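Local coordinates for protein transcriptional regulator (Bacillus halodurans, PDB 1Z4E) that adopts the GNAT acetyltransferase fold and, although named a transcriptional regulator, is probably an acyltransferase, at residues A[9-12]-A[13-16]; A[135-139]-A[140-144]. All coordinates share one frame; numbering follows the deposited sequence.

Interaction 1: residues A[9-12]-A[13-16]; sequences EATE and GDLE
Asp14 reaches back across the turn to Thr11, and the two residues hold each other by bonds in both directions. The N-H of Thr11 meets Asp14 OD2 at 2.8 Å, with an angle of 160° at the hydrogen; it comes to the anti side of the carboxylate and lies 35° out of its plane. In return, Asp14 N donates to the carbonyl of Thr11, O to N 3.0 Å. The first torsion of Asp14 (-52°) sets CG beside its own backbone N, and that turns OD2 back to the N-H three residues earlier. Together these two bonds close the turn that leads from strand 6-9, outermost in the GNAT sheet within this chain, into helix 15-24. A water rounds off the polar face of the turn, giving a hydrogen to Asp14 OD1 at 2.7 Å and lying 2.8 Å from Thr11 OG1. Arg8 adds a salt bridge to OD2, so that this buried carboxylate oxygen is gripped by an amide and a guanidinium group. Such partners would be expected to stabilise its negative charge.

Glu12 and Gly13 sit between these two residues and add contacts of their own. Gly13 N gives a weak bond to Thr11 OG1, 3.4 Å away. Glu12 O receives Leu15 N at 3.2 Å, the donor standing above the carbonyl plane, and this carries the turn forward one residue. Glu12 starts out away from residues 13-16, though its CB lies 3.2 Å from Gly13 N; bent at its second torsion, the chain carries OE2 to a salt bridge with Lys50 of helix 40-51. Beyond the turn, Leu15 packs on Phe46 of that helix and on Leu78 of the second subunit.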
# COMPACT_ATOMS: atom_id res chain seq x y z
N GLU A 9 -10.46 -11.25 13.23
CA GLU A 9 -10.19 -11.53 11.83
C GLU A 9 -11.47 -12.13 11.24
O GLU A 9 -12.20 -12.83 11.93
CB GLU A 9 -9.03 -12.52 11.67
CG GLU A 9 -7.68 -12.01 12.15
CD GLU A 9 -6.53 -12.91 11.71
OE1 GLU A 9 -6.25 -12.97 10.50
OE2 GLU A 9 -5.92 -13.56 12.58
N ALA A 10 -11.74 -11.85 9.98
CA ALA A 10 -12.94 -12.38 9.33
C ALA A 10 -12.76 -13.85 8.97
O ALA A 10 -11.64 -14.35 8.88
CB ALA A 10 -13.24 -11.57 8.06
N THR A 11 -13.88 -14.56 8.80
CA THR A 11 -13.83 -15.96 8.38
C THR A 11 -14.78 -16.06 7.18
O THR A 11 -15.42 -15.08 6.80
CB THR A 11 -14.30 -16.93 9.49
OG1 THR A 11 -15.70 -16.76 9.71
CG2 THR A 11 -13.55 -16.67 10.79
N GLU A 12 -14.87 -17.25 6.57
CA GLU A 12 -15.74 -17.44 5.42
C GLU A 12 -17.19 -17.08 5.72
O GLU A 12 -17.93 -16.63 4.84
CB GLU A 12 -15.65 -18.89 4.92
CG GLU A 12 -14.30 -19.26 4.31
CD GLU A 12 -13.22 -19.54 5.35
OE1 GLU A 12 -13.53 -19.50 6.57
OE2 GLU A 12 -12.07 -19.80 4.95
N GLY A 13 -17.58 -17.28 6.97
CA GLY A 13 -18.94 -16.97 7.38
C GLY A 13 -19.32 -15.50 7.32
O GLY A 13 -20.50 -15.16 7.33
N ASP A 14 -18.32 -14.62 7.24
CA ASP A 14 -18.56 -13.18 7.19
C ASP A 14 -18.55 -12.64 5.76
O ASP A 14 -18.97 -11.51 5.51
CB ASP A 14 -17.48 -12.41 7.96
CG ASP A 14 -17.29 -12.92 9.37
OD1 ASP A 14 -18.30 -13.13 10.07
OD2 ASP A 14 -16.12 -13.10 9.78
N LEU A 15 -18.06 -13.46 4.83
CA LEU A 15 -17.92 -13.02 3.45
C LEU A 15 -19.16 -12.42 2.81
O LEU A 15 -19.08 -11.39 2.16
CB LEU A 15 -17.41 -14.17 2.57
CG LEU A 15 -16.94 -13.75 1.18
CD1 LEU A 15 -15.87 -12.66 1.28
CD2 LEU A 15 -16.38 -14.96 0.44
N GLU A 16 -20.31 -13.07 3.00
CA GLU A 16 -21.55 -12.56 2.41
C GLU A 16 -21.85 -11.15 2.90
O GLU A 16 -22.18 -10.25 2.10
CB GLU A 16 -22.71 -13.52 2.74
CG GLU A 16 -24.04 -13.18 2.08
CD GLU A 16 -24.86 -12.19 2.87
OE1 GLU A 16 -24.89 -12.31 4.11
OE2 GLU A 16 -25.49 -11.30 2.27
O HOH W 1 -17.93 -15.70 10.95

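Interaction 2: residues A[135-139]-A[140-144]; sequences RFYEQ and LGFKA
The backbone leaves helix 133-140 through a Schellman motif. Two bonds define it: Phe142 N reaches back five residues to Tyr137 O at 3.0 Å, and, nested within it, Gly141 N meets Glu138 O at 3.0 Å. Gly141 makes the reversal with a phi of +116°, a value its lack of a beta carbon makes accessible. Phe142 N approaches the Tyr137 carbonyl 28° from its plane, whereas Leu140 N and Gly141 N add weak bonds to the same oxygen. A CA-H...O contact, Glu138 CA to Phe142 O at 3.5 Å, is nearly straight and ties the departing chain to the last turn.

Tyr137 and Phe142 stand side by side, both pointing the same way, and form a T-shaped (edge-to-face) pair: the edge of the tyrosine ring is turned to the face of Phe142, the centroids 5.7 Å apart and the planes at 86°. Tyr137 CD1 is the leading atom, 3.9 Å from Phe142 CD2. Both rings lie against strand 119-127, at Leu124. Leu140 crosses Phe136 at a slant, its CD1 3.8 Å from Phe136 CE2 and 4.2 Å from Tyr137 CD1, and also packs on Val107 and Cys108 of helix 102-116. The stretch from Phe136 to Phe142, FYEQLGF, matches the helix end of the GNAT family that carries the Tyr-Glu-x-x-Gly-Phe signature.

On the outer side, a water donates to Glu138 OE2 and accepts the N-H of Ala144, its O 2.8 Å from Ala144 N, linking helix to strand 143-152. The chemistry thus divides in two: the Tyr137 carbonyl takes one good bond, from Phe142 N, and two weak ones, while Glu138 O takes Gly141 N; the rings and leucine give the helix an apolar underside that fits it onto strand 119-127 and helix 102-116.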
# COMPACT_ATOMS: atom_id res chain seq x y z
N ARG A 135 -11.16 14.19 7.56
CA ARG A 135 -11.36 14.66 8.93
C ARG A 135 -11.29 13.49 9.93
O ARG A 135 -10.68 13.61 11.00
CB ARG A 135 -12.73 15.34 9.02
CG ARG A 135 -13.03 15.99 10.35
CD ARG A 135 -14.31 16.82 10.28
NE ARG A 135 -14.38 17.60 9.05
CZ ARG A 135 -15.14 17.28 8.01
NH1 ARG A 135 -15.91 16.20 8.05
NH2 ARG A 135 -15.14 18.04 6.92
N PHE A 136 -11.93 12.38 9.58
CA PHE A 136 -11.94 11.19 10.42
C PHE A 136 -10.52 10.71 10.75
O PHE A 136 -10.21 10.40 11.90
CB PHE A 136 -12.68 10.06 9.70
CG PHE A 136 -12.57 8.72 10.38
CD1 PHE A 136 -13.35 8.42 11.50
CD2 PHE A 136 -11.68 7.76 9.91
CE1 PHE A 136 -13.25 7.18 12.13
CE2 PHE A 136 -11.57 6.52 10.54
CZ PHE A 136 -12.36 6.23 11.65
N TYR A 137 -9.67 10.66 9.73
CA TYR A 137 -8.31 10.20 9.92
C TYR A 137 -7.39 11.21 10.59
O TYR A 137 -6.49 10.83 11.35
CB TYR A 137 -7.73 9.75 8.57
CG TYR A 137 -8.37 8.46 8.12
CD1 TYR A 137 -8.09 7.27 8.77
CD2 TYR A 137 -9.32 8.45 7.09
CE1 TYR A 137 -8.73 6.09 8.43
CE2 TYR A 137 -9.98 7.27 6.74
CZ TYR A 137 -9.67 6.09 7.41
OH TYR A 137 -10.33 4.92 7.11
N GLU A 138 -7.61 12.50 10.33
CA GLU A 138 -6.80 13.53 10.95
C GLU A 138 -7.09 13.52 12.45
O GLU A 138 -6.20 13.74 13.27
CB GLU A 138 -7.11 14.90 10.34
CG GLU A 138 -6.55 15.05 8.94
CD GLU A 138 -6.87 16.40 8.32
OE1 GLU A 138 -7.98 16.91 8.55
OE2 GLU A 138 -6.01 16.95 7.59
N GLN A 139 -8.35 13.24 12.80
CA GLN A 139 -8.75 13.18 14.20
C GLN A 139 -8.03 12.04 14.93
O GLN A 139 -7.81 12.11 16.14
CB GLN A 139 -10.27 12.98 14.30
CG GLN A 139 -11.07 14.18 13.83
CD GLN A 139 -12.55 13.87 13.72
OE1 GLN A 139 -12.97 12.71 13.78
NE2 GLN A 139 -13.36 14.91 13.56
N LEU A 140 -7.66 10.99 14.19
CA LEU A 140 -6.95 9.85 14.77
C LEU A 140 -5.46 10.16 14.92
O LEU A 140 -4.75 9.52 15.69
CB LEU A 140 -7.13 8.61 13.90
CG LEU A 140 -8.49 7.91 14.04
CD1 LEU A 140 -8.66 6.86 12.96
CD2 LEU A 140 -8.58 7.29 15.43
N GLY A 141 -4.98 11.16 14.19
CA GLY A 141 -3.57 11.50 14.29
C GLY A 141 -2.83 11.28 12.99
O GLY A 141 -1.61 11.43 12.94
N PHE A 142 -3.55 10.90 11.94
CA PHE A 142 -2.93 10.70 10.63
C PHE A 142 -2.70 12.07 10.00
O PHE A 142 -3.43 13.03 10.27
CB PHE A 142 -3.85 9.91 9.70
CG PHE A 142 -3.85 8.42 9.95
CD1 PHE A 142 -2.94 7.59 9.30
CD2 PHE A 142 -4.79 7.85 10.80
CE1 PHE A 142 -2.97 6.21 9.50
CE2 PHE A 142 -4.83 6.46 11.00
CZ PHE A 142 -3.91 5.64 10.35
N LYS A 143 -1.68 12.15 9.15
CA LYS A 143 -1.37 13.39 8.44
C LYS A 143 -1.52 13.14 6.94
O LYS A 143 -1.02 12.14 6.42
CB LYS A 143 0.07 13.82 8.74
CG LYS A 143 0.52 15.03 7.92
CD LYS A 143 1.96 15.45 8.24
CE LYS A 143 2.09 16.05 9.64
NZ LYS A 143 1.33 17.33 9.79
N ALA A 144 -2.21 14.05 6.24
CA ALA A 144 -2.41 13.92 4.80
C ALA A 144 -1.19 14.53 4.09
O ALA A 144 -1.28 15.54 3.39
CB ALA A 144 -3.68 14.65 4.39
O HOH W 2 -3.36 16.27 7.39

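The two contacts come in series along the chain, interaction 1 near the start and interaction 2 near the end, on opposite sides of the chain's centre. Their centres are 28 Å apart, their nearest atoms about 17 Å, and they do not touch or share a helix or strand. What relates them is the mixed sheet: 9-16 follows strand 6-9, outermost within this chain, and begins helix 15-24, whereas 135-144 ends helix 133-140, packed on the strand at the other edge within this chain, 119-127. One therefore shapes the entry to a helix and the other an exit. Both reach the second subunit, and at 135-144 Lys143 carries an antiparallel ladder across the interface.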